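Local coordinates for protein acyl-coenzyme A oxidase acox-1.1 (Caenorhabditis elegans, PDB 5K3H) that catalyses the FAD-dependent desaturation of acyl-CoA thioesters to 2-trans-enoyl-CoA, the first step of peroxisomal beta-oxidation, passing the electrons to oxygen to give hydrogen peroxide, at residues T7-D12 against G630-H635; T17-T22 against K606-A611; A309-T314 against S613-W618; V319-Q324 against E331-E336. All coordinates share one frame; numbering follows the deposited sequence.

How the contacts relate
From the N terminus, the loop 7-12 pairs with the late loop 630-635, so contact 1 ties the N-terminal loop to the C-terminal part of the chain and encloses the other three. Just downstream, helix 14-21 meets helix 590-616 in contact 2. Contact 3, between helices 300-319 and 590-616, crosses contact 2 because their segments alternate along the chain. Contact 4 closes the short loop between helices 300-319 and 338-367 and lies within all the others. Arg20 of contact 2 ties the set together, meeting Arg632 O of contact 1 and Asp616 of contact 3, while the salt bridges Glu19-Lys333 and Arg608-Glu336 connect contacts 2 and 4.

Contact 1. Residues T7-D12 against G630-H635; sequences TIQEGD and GRRDGH
Arg632 presents the end of its guanidinium to the Asp12 carboxylate, one nitrogen to each oxygen: NH2 to OD1 at 2.6 Å and NH1 to OD2 at 2.8 Å. Both oxygens are met on their syn side and lie near the guanidinium plane, though the two groups are twisted 35° apart. The arginine gets there with CG anti to its backbone N (chi1 -168°) and with bends at chi2 and chi3. The Gln9 amide stacks nearly parallel on one face of the guanidinium, its NE2 3.4 Å from Arg632 NE; two donors so placed touch without bonding. Farther back along the arginine, Thr7 CG2 slides past Arg632 CG at 3.6 Å. Each loop is a tight turn: type II from Gln9 to Asp12, type I from Arg631 to Gly634. Asp12 OD2 also takes the backbone N of Gln9, from the opposite face of its carboxylate plane to Arg632 NH1, which fixes the rotation of the acid. Asp633 forms an Asx turn to His635 N, and Arg631 grips its carboxylate side-on. The His635 ring directs NE2 in plane to Gly11 O at 2.7 Å. The Arg632 carbonyl receives Arg20 NH1 from helix 14-21.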
loop_
_atom_site.group_PDB
_atom_site.type_symbol
_atom_site.label_atom_id
_atom_site.label_comp_id
_atom_site.label_asym_id
_atom_site.label_seq_id
_atom_site.Cartn_x
_atom_site.Cartn_y
_atom_site.Cartn_z
ATOM N N THR B 7 -8.008 -29.490 6.796
ATOM C CA THR B 7 -7.343 -28.629 7.766
ATOM C C THR B 7 -8.058 -28.583 9.124
ATOM O O THR B 7 -7.427 -28.220 10.128
ATOM C CB THR B 7 -7.195 -27.236 7.151
ATOM O OG1 THR B 7 -6.482 -27.364 5.917
ATOM C CG2 THR B 7 -6.440 -26.297 8.056
ATOM N N ILE B 8 -9.323 -29.024 9.194
ATOM C CA ILE B 8 -10.056 -29.036 10.454
ATOM C C ILE B 8 -9.316 -29.903 11.468
ATOM O O ILE B 8 -8.845 -30.999 11.141
ATOM C CB ILE B 8 -11.481 -29.575 10.225
ATOM C CG1 ILE B 8 -12.261 -28.698 9.235
ATOM C CG2 ILE B 8 -12.264 -29.726 11.554
ATOM C CD1 ILE B 8 -13.522 -29.380 8.717
ATOM N N GLN B 9 -9.217 -29.428 12.709
ATOM C CA GLN B 9 -8.734 -30.248 13.812
ATOM C C GLN B 9 -9.688 -30.114 14.994
ATOM O O GLN B 9 -10.384 -29.103 15.123
ATOM C CB GLN B 9 -7.313 -29.849 14.246
ATOM C CG GLN B 9 -6.223 -30.209 13.252
ATOM C CD GLN B 9 -4.843 -29.847 13.758
ATOM O OE1 GLN B 9 -4.573 -29.905 14.961
ATOM N NE2 GLN B 9 -3.964 -29.444 12.843
ATOM N N GLU B 10 -9.757 -31.147 15.844
ATOM C CA GLU B 10 -10.536 -31.013 17.072
ATOM C C GLU B 10 -10.052 -29.824 17.893
ATOM O O GLU B 10 -8.851 -29.620 18.069
ATOM C CB GLU B 10 -10.459 -32.275 17.913
ATOM C CG GLU B 10 -11.575 -33.254 17.639
ATOM C CD GLU B 10 -12.829 -32.987 18.458
ATOM O OE1 GLU B 10 -12.745 -32.425 19.579
ATOM O OE2 GLU B 10 -13.917 -33.382 17.987
ATOM N N GLY B 11 -10.997 -29.039 18.406
ATOM C CA GLY B 11 -10.655 -27.919 19.259
ATOM C C GLY B 11 -10.486 -26.602 18.549
ATOM O O GLY B 11 -10.259 -25.590 19.218
ATOM N N ASP B 12 -10.568 -26.581 17.218
ATOM C CA ASP B 12 -10.474 -25.332 16.490
ATOM C C ASP B 12 -11.657 -24.435 16.848
ATOM O O ASP B 12 -12.693 -24.893 17.342
ATOM C CB ASP B 12 -10.461 -25.582 14.984
ATOM C CG ASP B 12 -9.163 -26.232 14.490
ATOM O OD1 ASP B 12 -8.156 -26.333 15.249
ATOM O OD2 ASP B 12 -9.130 -26.598 13.295
ATOM N N GLY B 630 -4.217 -14.941 11.253
ATOM C CA GLY B 630 -4.520 -16.020 10.336
ATOM C C GLY B 630 -4.150 -17.397 10.846
ATOM O O GLY B 630 -3.968 -18.318 10.049
ATOM N N ARG B 631 -4.065 -17.556 12.169
ATOM C CA ARG B 631 -3.807 -18.860 12.778
ATOM C C ARG B 631 -4.701 -19.942 12.203
ATOM O O ARG B 631 -5.911 -19.743 12.048
ATOM C CB ARG B 631 -4.045 -18.793 14.279
ATOM C CG ARG B 631 -2.905 -18.230 15.058
ATOM C CD ARG B 631 -3.260 -18.161 16.529
ATOM N NE ARG B 631 -3.429 -19.503 17.076
ATOM C CZ ARG B 631 -2.418 -20.236 17.540
ATOM N NH1 ARG B 631 -1.185 -19.748 17.494
ATOM N NH2 ARG B 631 -2.638 -21.459 18.036
ATOM N N ARG B 632 -4.099 -21.116 11.956
ATOM C CA ARG B 632 -4.844 -22.263 11.429
ATOM C C ARG B 632 -6.070 -22.599 12.274
ATOM O O ARG B 632 -7.151 -22.884 11.730
ATOM C CB ARG B 632 -3.932 -23.490 11.355
ATOM C CG ARG B 632 -4.520 -24.645 10.551
ATOM C CD ARG B 632 -4.079 -26.002 11.086
ATOM N NE ARG B 632 -4.361 -26.073 12.513
ATOM C CZ ARG B 632 -5.566 -26.317 13.016
ATOM N NH1 ARG B 632 -6.588 -26.521 12.193
ATOM N NH2 ARG B 632 -5.760 -26.351 14.335
ATOM N N ASP B 633 -5.942 -22.539 13.611
ATOM C CA ASP B 633 -7.039 -22.984 14.478
ATOM C C ASP B 633 -8.104 -21.922 14.766
ATOM O O ASP B 633 -9.146 -22.269 15.337
ATOM C CB ASP B 633 -6.502 -23.528 15.803
ATOM C CG ASP B 633 -5.727 -22.499 16.600
ATOM O OD1 ASP B 633 -5.770 -21.277 16.296
ATOM O OD2 ASP B 633 -5.088 -22.927 17.590
ATOM N N GLY B 634 -7.884 -20.659 14.407
ATOM C CA GLY B 634 -8.881 -19.633 14.621
ATOM C C GLY B 634 -8.970 -19.075 16.027
ATOM O O GLY B 634 -9.910 -18.323 16.325
ATOM N N HIS B 635 -8.029 -19.422 16.907
ATOM C CA HIS B 635 -8.009 -18.873 18.262
ATOM C C HIS B 635 -7.189 -17.584 18.251
ATOM O O HIS B 635 -6.048 -17.519 18.724
ATOM C CB HIS B 635 -7.449 -19.889 19.248
ATOM C CG HIS B 635 -8.285 -21.127 19.370
ATOM N ND1 HIS B 635 -9.646 -21.089 19.585
ATOM C CD2 HIS B 635 -7.948 -22.436 19.321
ATOM C CE1 HIS B 635 -10.113 -22.320 19.643
ATOM N NE2 HIS B 635 -9.104 -23.156 19.489
#

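Contact 2. Residues T17-T22 against K606-A611; sequences TAERLT and KIRPNA
Glu19 and Arg608 form the firm side of this contact, a side-on salt bridge with NE on OE1 and NH2 on OE2, both at 3.1 Å. The carboxylate lies near the guanidinium plane, the two groups only 21° apart, and both oxygens are met on the syn side. A bend at chi2 (-92°) brings the arginine's head round to the acid. Each partner has a second counter-charge, Lys333 NZ at Glu19 OE2 and Glu336 at Arg608 NH1, so the pair belongs to a four-residue charge network. The solvent side is lighter: Thr22, exposed just past the end of its helix, sets OG1 between its backbone N and carbonyl carbon and gives a 2.7 Å hydrogen bond to a lone pair of Pro609 O. Apolar contact here is small, with Thr22 CB against Pro609 CB at 3.6 Å. One water also bridges the backbones, donating to Glu19 O at 2.8 Å and to Pro609 O. That carbonyl sits where helix 590-616 kinks at a proline. Asn610 turns its amide to Thr24 beyond helix 14-21. Arg608 also packs on Gln341 and Phe345 of helix 338-367, and Ile607 on Leu566 and Leu569 of helix 557-577.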
loop_
_atom_site.group_PDB
_atom_site.type_symbol
_atom_site.label_atom_id
_atom_site.label_comp_id
_atom_site.label_asym_id
_atom_site.label_seq_id
_atom_site.Cartn_x
_atom_site.Cartn_y
_atom_site.Cartn_z
ATOM N N THR B 17 -14.264 -23.495 12.029
ATOM C CA THR B 17 -14.677 -24.839 11.625
ATOM C C THR B 17 -16.006 -24.838 10.857
ATOM O O THR B 17 -16.143 -25.552 9.861
ATOM C CB THR B 17 -14.757 -25.745 12.845
ATOM O OG1 THR B 17 -13.459 -25.803 13.444
ATOM C CG2 THR B 17 -15.157 -27.140 12.422
ATOM N N ALA B 18 -16.988 -24.040 11.291
ATOM C CA ALA B 18 -18.259 -23.970 10.572
ATOM C C ALA B 18 -18.059 -23.567 9.112
ATOM O O ALA B 18 -18.748 -24.079 8.217
ATOM C CB ALA B 18 -19.206 -22.982 11.253
ATOM N N GLU B 19 -17.114 -22.665 8.844
ATOM C CA GLU B 19 -16.843 -22.270 7.466
ATOM C C GLU B 19 -16.111 -23.356 6.686
ATOM O O GLU B 19 -16.115 -23.331 5.450
ATOM C CB GLU B 19 -16.035 -20.976 7.428
ATOM C CG GLU B 19 -16.751 -19.762 8.014
ATOM C CD GLU B 19 -18.057 -19.479 7.301
ATOM O OE1 GLU B 19 -18.126 -19.696 6.052
ATOM O OE2 GLU B 19 -19.024 -19.054 7.994
ATOM N N ARG B 20 -15.456 -24.283 7.376
ATOM C CA ARG B 20 -14.752 -25.364 6.712
ATOM C C ARG B 20 -15.663 -26.541 6.405
ATOM O O ARG B 20 -15.474 -27.214 5.377
ATOM C CB ARG B 20 -13.559 -25.803 7.570
ATOM C CG ARG B 20 -12.456 -24.721 7.637
ATOM C CD ARG B 20 -11.294 -25.081 8.579
ATOM N NE ARG B 20 -10.075 -24.318 8.282
ATOM C CZ ARG B 20 -9.177 -23.943 9.194
ATOM N NH1 ARG B 20 -9.329 -24.235 10.478
ATOM N NH2 ARG B 20 -8.103 -23.288 8.820
ATOM N N LEU B 21 -16.679 -26.768 7.250
ATOM C CA LEU B 21 -17.581 -27.903 7.071
ATOM C C LEU B 21 -18.426 -27.801 5.813
ATOM O O LEU B 21 -18.912 -28.829 5.335
ATOM C CB LEU B 21 -18.488 -28.053 8.296
ATOM C CG LEU B 21 -17.760 -28.570 9.544
ATOM C CD1 LEU B 21 -18.675 -28.509 10.750
ATOM C CD2 LEU B 21 -17.234 -29.969 9.313
ATOM N N THR B 22 -18.585 -26.601 5.243
ATOM C CA THR B 22 -19.364 -26.406 4.028
ATOM C C THR B 22 -18.561 -26.691 2.751
ATOM O O THR B 22 -19.100 -26.547 1.641
ATOM C CB THR B 22 -19.957 -24.979 4.017
ATOM O OG1 THR B 22 -18.927 -23.991 4.185
ATOM C CG2 THR B 22 -21.007 -24.797 5.129
ATOM N N LYS B 606 -22.098 -17.758 -3.915
ATOM C CA LYS B 606 -21.791 -19.129 -4.309
ATOM C C LYS B 606 -20.408 -19.543 -3.823
ATOM O O LYS B 606 -20.188 -20.708 -3.444
ATOM C CB LYS B 606 -21.912 -19.258 -5.835
ATOM C CG LYS B 606 -21.840 -20.687 -6.336
ATOM C CD LYS B 606 -23.249 -21.279 -6.338
ATOM C CE LYS B 606 -23.243 -22.778 -6.359
ATOM N NZ LYS B 606 -22.140 -23.292 -7.189
ATOM N N ILE B 607 -19.458 -18.601 -3.823
ATOM C CA ILE B 607 -18.091 -18.907 -3.425
ATOM C C ILE B 607 -17.992 -19.071 -1.908
ATOM O O ILE B 607 -17.205 -19.897 -1.414
ATOM C CB ILE B 607 -17.163 -17.786 -3.931
ATOM C CG1 ILE B 607 -17.017 -17.827 -5.462
ATOM C CG2 ILE B 607 -15.797 -17.869 -3.262
ATOM C CD1 ILE B 607 -16.367 -19.061 -5.975
ATOM N N ARG B 608 -18.836 -18.357 -1.149
ATOM C CA ARG B 608 -18.662 -18.255 0.300
ATOM C C ARG B 608 -18.463 -19.593 1.018
ATOM O O ARG B 608 -17.436 -19.742 1.703
ATOM C CB ARG B 608 -19.844 -17.470 0.887
ATOM C CG ARG B 608 -19.718 -17.102 2.358
ATOM C CD ARG B 608 -20.343 -18.157 3.217
ATOM N NE ARG B 608 -20.245 -17.923 4.657
ATOM C CZ ARG B 608 -21.095 -17.144 5.342
ATOM N NH1 ARG B 608 -22.063 -16.487 4.706
ATOM N NH2 ARG B 608 -20.978 -17.013 6.661
ATOM N N PRO B 609 -19.341 -20.604 0.883
ATOM C CA PRO B 609 -19.121 -21.861 1.628
ATOM C C PRO B 609 -17.797 -22.527 1.312
ATOM O O PRO B 609 -17.307 -23.336 2.110
ATOM C CB PRO B 609 -20.284 -22.759 1.184
ATOM C CG PRO B 609 -21.211 -21.915 0.450
ATOM C CD PRO B 609 -20.523 -20.677 0.006
ATOM N N ASN B 610 -17.207 -22.220 0.167
ATOM C CA ASN B 610 -15.953 -22.818 -0.238
ATOM C C ASN B 610 -14.781 -21.883 -0.028
ATOM O O ASN B 610 -13.641 -22.273 -0.319
ATOM C CB ASN B 610 -16.012 -23.235 -1.714
ATOM C CG ASN B 610 -16.567 -24.623 -1.900
ATOM O OD1 ASN B 610 -16.364 -25.512 -1.049
ATOM N ND2 ASN B 610 -17.275 -24.829 -3.002
ATOM N N ALA B 611 -15.033 -20.653 0.432
ATOM C CA ALA B 611 -13.984 -19.628 0.409
ATOM C C ALA B 611 -12.818 -19.998 1.331
ATOM O O ALA B 611 -11.653 -19.920 0.926
ATOM C CB ALA B 611 -14.560 -18.254 0.756
HETATM O O HOH W 1 -14.994 -23.785 2.923
#

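Contact 3. Residues A309-T314 against S613-W618; sequences ALNIAT and SLLDSW
Leu310 starts the contact, its CB 3.6 Å from CD2 of Leu615, the side chain at the centre of this buried meeting. Pointing at helix 300-319, Leu615 lodges its branched end between Leu310, Asn311 and Thr314. The carbonyl O of Leu310 also touches Leu615 CD1, at 3.4 Å. One residue on, Asn311 runs past Leu615 in the opposite direction and lays its amide against the Leu615 CB and carbonyl. ND2 donates to Leu615 O over 3.3 Å, a rather bent bond (138° at the hydrogen) that arrives well above the carbonyl plane, on the opposite face from Trp618 N, which bonds to the same oxygen. The principal partner of ND2 is nearer home, at Ser307 O in its own helix. Asn311 OD1 stands 3.0 Å from Leu615 O; two acceptors cannot bond, but a water donates to OD1 at 2.9 Å and to Asp616 OD1, linking the helices. Asp616 is itself held by Arg315 and Arg20. Thr314 closes the walk: its OG1, anti to the carbonyl carbon (chi1 -50°), bonds back to Leu310 O at 2.7 Å, which leaves the threonine crossing Leu615 at about a right angle, with OG1 3.2 Å from CD1. Leu344 and Ile348 of helix 338-367 pack beside Thr314 and Leu615 respectively. Such close helix-on-helix packing joins the C-alpha1 helical domain to the C-terminal helical domain of the acyl-CoA oxidase fold.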
loop_
_atom_site.group_PDB
_atom_site.type_symbol
_atom_site.label_atom_id
_atom_site.label_comp_id
_atom_site.label_asym_id
_atom_site.label_seq_id
_atom_site.Cartn_x
_atom_site.Cartn_y
_atom_site.Cartn_z
ATOM N N ALA B 309 -2.057 -13.478 2.201
ATOM C CA ALA B 309 -2.880 -12.401 2.741
ATOM C C ALA B 309 -4.349 -12.798 2.816
ATOM O O ALA B 309 -5.035 -12.475 3.793
ATOM C CB ALA B 309 -2.697 -11.141 1.900
ATOM N N LEU B 310 -4.841 -13.545 1.823
ATOM C CA LEU B 310 -6.259 -13.893 1.827
ATOM C C LEU B 310 -6.574 -14.970 2.857
ATOM O O LEU B 310 -7.632 -14.926 3.500
ATOM C CB LEU B 310 -6.687 -14.329 0.426
ATOM C CG LEU B 310 -6.674 -13.181 -0.593
ATOM C CD1 LEU B 310 -6.660 -13.755 -2.004
ATOM C CD2 LEU B 310 -7.861 -12.284 -0.380
ATOM N N ASN B 311 -5.662 -15.935 3.056
ATOM C CA ASN B 311 -5.815 -16.859 4.177
ATOM C C ASN B 311 -5.989 -16.081 5.483
ATOM O O ASN B 311 -6.871 -16.380 6.297
ATOM C CB ASN B 311 -4.600 -17.776 4.264
ATOM C CG ASN B 311 -4.745 -19.046 3.418
ATOM O OD1 ASN B 311 -5.266 -20.052 3.883
ATOM N ND2 ASN B 311 -4.267 -18.998 2.166
ATOM N N ILE B 312 -5.148 -15.076 5.700
ATOM C CA ILE B 312 -5.207 -14.320 6.946
ATOM C C ILE B 312 -6.527 -13.571 7.057
ATOM O O ILE B 312 -7.252 -13.698 8.054
ATOM C CB ILE B 312 -4.003 -13.364 7.046
ATOM C CG1 ILE B 312 -2.704 -14.174 7.128
ATOM C CG2 ILE B 312 -4.199 -12.368 8.204
ATOM C CD1 ILE B 312 -1.477 -13.415 6.670
ATOM N N ALA B 313 -6.872 -12.799 6.019
ATOM C CA ALA B 313 -8.055 -11.964 6.095
ATOM C C ALA B 313 -9.341 -12.784 6.086
ATOM O O ALA B 313 -10.327 -12.375 6.703
ATOM C CB ALA B 313 -8.048 -10.962 4.948
ATOM N N THR B 314 -9.374 -13.922 5.379
ATOM C CA THR B 314 -10.619 -14.678 5.298
ATOM C C THR B 314 -10.836 -15.533 6.548
ATOM O O THR B 314 -11.969 -15.633 7.046
ATOM C CB THR B 314 -10.638 -15.544 4.029
ATOM O OG1 THR B 314 -10.288 -14.744 2.871
ATOM C CG2 THR B 314 -12.014 -16.187 3.827
ATOM N N SER B 613 -12.091 -22.965 2.416
ATOM C CA SER B 613 -11.465 -24.198 1.945
ATOM C C SER B 613 -10.581 -23.943 0.730
ATOM O O SER B 613 -9.498 -24.531 0.610
ATOM C CB SER B 613 -12.529 -25.245 1.651
ATOM O OG SER B 613 -13.257 -25.549 2.840
ATOM N N LEU B 614 -10.995 -23.031 -0.151
ATOM C CA LEU B 614 -10.165 -22.657 -1.297
ATOM C C LEU B 614 -8.820 -22.093 -0.872
ATOM O O LEU B 614 -7.818 -22.288 -1.571
ATOM C CB LEU B 614 -10.887 -21.622 -2.172
ATOM C CG LEU B 614 -12.041 -22.143 -3.028
ATOM C CD1 LEU B 614 -12.879 -20.994 -3.494
ATOM C CD2 LEU B 614 -11.510 -22.977 -4.222
ATOM N N LEU B 615 -8.769 -21.411 0.268
ATOM C CA LEU B 615 -7.510 -20.886 0.760
ATOM C C LEU B 615 -6.751 -21.909 1.595
ATOM O O LEU B 615 -5.522 -21.948 1.526
ATOM C CB LEU B 615 -7.767 -19.618 1.568
ATOM C CG LEU B 615 -8.328 -18.473 0.718
ATOM C CD1 LEU B 615 -8.982 -17.449 1.631
ATOM C CD2 LEU B 615 -7.235 -17.834 -0.161
ATOM N N ASP B 616 -7.458 -22.743 2.375
ATOM C CA ASP B 616 -6.800 -23.855 3.057
ATOM C C ASP B 616 -6.079 -24.779 2.084
ATOM O O ASP B 616 -5.113 -25.435 2.467
ATOM C CB ASP B 616 -7.788 -24.715 3.841
ATOM C CG ASP B 616 -8.257 -24.075 5.111
ATOM O OD1 ASP B 616 -7.536 -23.215 5.682
ATOM O OD2 ASP B 616 -9.346 -24.499 5.584
ATOM N N SER B 617 -6.579 -24.899 0.854
ATOM C CA SER B 617 -5.985 -25.824 -0.103
ATOM C C SER B 617 -4.558 -25.454 -0.467
ATOM O O SER B 617 -3.847 -26.288 -1.036
ATOM C CB SER B 617 -6.849 -25.922 -1.356
ATOM O OG SER B 617 -8.123 -26.486 -1.049
ATOM N N TRP B 618 -4.129 -24.215 -0.211
ATOM C CA TRP B 618 -2.724 -23.881 -0.424
ATOM C C TRP B 618 -1.820 -24.466 0.657
ATOM O O TRP B 618 -0.593 -24.460 0.489
ATOM C CB TRP B 618 -2.571 -22.373 -0.492
ATOM C CG TRP B 618 -3.197 -21.837 -1.693
ATOM C CD1 TRP B 618 -4.530 -21.759 -1.948
ATOM C CD2 TRP B 618 -2.535 -21.289 -2.824
ATOM N NE1 TRP B 618 -4.744 -21.201 -3.182
ATOM C CE2 TRP B 618 -3.528 -20.899 -3.740
ATOM C CE3 TRP B 618 -1.198 -21.077 -3.152
ATOM C CZ2 TRP B 618 -3.226 -20.305 -4.960
ATOM C CZ3 TRP B 618 -0.898 -20.485 -4.377
ATOM C CH2 TRP B 618 -1.914 -20.106 -5.260
HETATM O O HOH W 2 -7.817 -20.285 5.157
#

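Contact 4. Residues V319-Q324 against E331-E336; sequences VRRQGQ and EVKVLE
Glu331 O receives NH1 of Arg321 at 2.8 Å, the shortest polar bond between the two segments; the oxygen lies within the guanidinium plane and the nitrogen within the carbonyl plane. Arg321 reaches it with a side chain extended from CG to NE. Over one face of the same guanidinium runs Lys333, whose CG sits 4.1 Å from Arg321 CZ. Asp15 in helix 14-21 is common to both: its OD1 pairs with Arg321 NH2 and its carbonyl O with Lys333 NZ, which probably eases the closeness of the two like charges. Backbone bonds then close the two segments on each other. Arg321 and Lys333 form a single antiparallel bridge, a non-hydrogen-bonded pair flanked by Val334 N to Arg320 O at 2.9 Å and Gln322 N to Val332 O at 3.0 Å. Val332 N then bonds to Gly323 O at 3.1 Å. Gly323, with a positive phi of 80°, carries the chain past Glu331, whose OE2 accepts its N only weakly. Away from Arg321, Val334 CG1 is covered by Gln322 CB at 3.8 Å and by Arg320 CG. The Gln322 amide bonds to its neighbour's carbonyl, NE2 to Arg321 O, with NE2 lying over one face of the Arg320 guanidinium, toward its rim. That guanidinium also bonds to Tyr637. In the second subunit, Met154 O takes Arg320 NH1, while Gly155 O and Gly157 N hold the Gln322 amide. Arg320 binds FAD, and Gly157 of the other chain is a binding residue too, so this bridged loop forms part of the flavin site shared across the oxidase dimer.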
loop_
_atom_site.group_PDB
_atom_site.type_symbol
_atom_site.label_atom_id
_atom_site.label_comp_id
_atom_site.label_asym_id
_atom_site.label_seq_id
_atom_site.Cartn_x
_atom_site.Cartn_y
_atom_site.Cartn_z
ATOM N N VAL B 319 -13.813 -15.580 12.110
ATOM C CA VAL B 319 -13.827 -15.563 13.569
ATOM C C VAL B 319 -14.246 -14.208 14.151
ATOM O O VAL B 319 -14.686 -14.152 15.309
ATOM C CB VAL B 319 -12.441 -15.993 14.094
ATOM C CG1 VAL B 319 -11.934 -17.179 13.310
ATOM C CG2 VAL B 319 -11.433 -14.867 14.045
ATOM N N ARG B 320 -14.142 -13.124 13.377
ATOM C CA ARG B 320 -14.503 -11.780 13.825
ATOM C C ARG B 320 -16.002 -11.536 13.655
ATOM O O ARG B 320 -16.507 -11.560 12.536
ATOM C CB ARG B 320 -13.703 -10.754 13.029
ATOM C CG ARG B 320 -14.023 -9.298 13.314
ATOM C CD ARG B 320 -13.847 -9.000 14.788
ATOM N NE ARG B 320 -13.799 -7.565 15.012
ATOM C CZ ARG B 320 -13.210 -6.970 16.045
ATOM N NH1 ARG B 320 -12.600 -7.689 16.993
ATOM N NH2 ARG B 320 -13.221 -5.640 16.107
ATOM N N ARG B 321 -16.709 -11.285 14.755
ATOM C CA ARG B 321 -18.127 -10.935 14.732
ATOM C C ARG B 321 -18.282 -9.447 15.032
ATOM O O ARG B 321 -17.730 -8.957 16.019
ATOM C CB ARG B 321 -18.901 -11.790 15.742
ATOM C CG ARG B 321 -19.149 -13.223 15.243
ATOM C CD ARG B 321 -19.748 -14.115 16.280
ATOM N NE ARG B 321 -19.944 -15.487 15.800
ATOM C CZ ARG B 321 -21.040 -15.891 15.156
ATOM N NH1 ARG B 321 -22.014 -15.015 14.927
ATOM N NH2 ARG B 321 -21.180 -17.150 14.757
ATOM N N GLN B 322 -19.025 -8.722 14.193
ATOM C CA GLN B 322 -19.062 -7.261 14.339
ATOM C C GLN B 322 -20.256 -6.709 13.592
ATOM O O GLN B 322 -20.379 -6.922 12.382
ATOM C CB GLN B 322 -17.764 -6.609 13.828
ATOM C CG GLN B 322 -17.501 -5.160 14.307
ATOM C CD GLN B 322 -16.996 -5.045 15.768
ATOM O OE1 GLN B 322 -16.734 -3.932 16.262
ATOM N NE2 GLN B 322 -16.860 -6.186 16.458
ATOM N N GLY B 323 -21.141 -6.025 14.304
ATOM C CA GLY B 323 -22.313 -5.456 13.687
ATOM C C GLY B 323 -23.394 -6.500 13.493
ATOM O O GLY B 323 -23.194 -7.711 13.650
ATOM N N GLN B 324 -24.584 -6.007 13.182
ATOM C CA GLN B 324 -25.739 -6.854 12.973
ATOM C C GLN B 324 -26.245 -6.700 11.555
ATOM O O GLN B 324 -26.139 -5.624 10.951
ATOM C CB GLN B 324 -26.853 -6.537 13.953
ATOM C CG GLN B 324 -26.647 -7.183 15.285
ATOM C CD GLN B 324 -27.626 -6.670 16.279
ATOM O OE1 GLN B 324 -27.586 -5.484 16.617
ATOM N NE2 GLN B 324 -28.504 -7.535 16.777
ATOM N N GLU B 331 -24.548 -10.652 16.674
ATOM C CA GLU B 331 -23.564 -10.097 15.758
ATOM C C GLU B 331 -23.095 -11.166 14.777
ATOM O O GLU B 331 -22.915 -12.333 15.141
ATOM C CB GLU B 331 -22.389 -9.544 16.554
ATOM C CG GLU B 331 -22.718 -8.256 17.333
ATOM C CD GLU B 331 -21.486 -7.698 18.052
ATOM O OE1 GLU B 331 -21.096 -8.288 19.102
ATOM O OE2 GLU B 331 -20.912 -6.689 17.580
ATOM N N VAL B 332 -22.953 -10.783 13.517
ATOM C CA VAL B 332 -22.625 -11.738 12.479
ATOM C C VAL B 332 -21.120 -11.719 12.256
ATOM O O VAL B 332 -20.433 -10.727 12.521
ATOM C CB VAL B 332 -23.392 -11.449 11.165
ATOM C CG1 VAL B 332 -24.890 -11.516 11.369
ATOM C CG2 VAL B 332 -23.001 -10.105 10.641
ATOM N N LYS B 333 -20.598 -12.837 11.752
ATOM C CA LYS B 333 -19.240 -12.857 11.229
ATOM C C LYS B 333 -19.117 -11.797 10.144
ATOM O O LYS B 333 -19.999 -11.679 9.293
ATOM C CB LYS B 333 -18.941 -14.225 10.621
ATOM C CG LYS B 333 -19.048 -15.391 11.566
ATOM C CD LYS B 333 -18.950 -16.676 10.783
ATOM C CE LYS B 333 -19.118 -17.885 11.670
ATOM N NZ LYS B 333 -18.939 -19.157 10.895
ATOM N N VAL B 334 -18.016 -11.036 10.136
ATOM C CA VAL B 334 -17.918 -10.032 9.082
ATOM C C VAL B 334 -17.866 -10.680 7.703
ATOM O O VAL B 334 -18.230 -10.037 6.715
ATOM C CB VAL B 334 -16.735 -9.079 9.304
ATOM C CG1 VAL B 334 -16.910 -8.378 10.628
ATOM C CG2 VAL B 334 -15.414 -9.809 9.250
ATOM N N LEU B 335 -17.512 -11.969 7.621
ATOM C CA LEU B 335 -17.615 -12.710 6.364
ATOM C C LEU B 335 -19.032 -12.702 5.813
ATOM O O LEU B 335 -19.225 -12.957 4.626
ATOM C CB LEU B 335 -17.151 -14.161 6.555
ATOM C CG LEU B 335 -16.838 -15.105 5.371
ATOM C CD1 LEU B 335 -15.808 -14.553 4.417
ATOM C CD2 LEU B 335 -16.430 -16.530 5.840
ATOM N N GLU B 336 -20.020 -12.369 6.641
ATOM C CA GLU B 336 -21.425 -12.346 6.227
ATOM C C GLU B 336 -21.737 -11.181 5.291
ATOM O O GLU B 336 -22.682 -11.279 4.497
ATOM C CB GLU B 336 -22.306 -12.237 7.483
ATOM C CG GLU B 336 -23.541 -13.101 7.510
ATOM C CD GLU B 336 -23.223 -14.567 7.349
ATOM O OE1 GLU B 336 -22.658 -15.171 8.296
ATOM O OE2 GLU B 336 -23.513 -15.098 6.246
#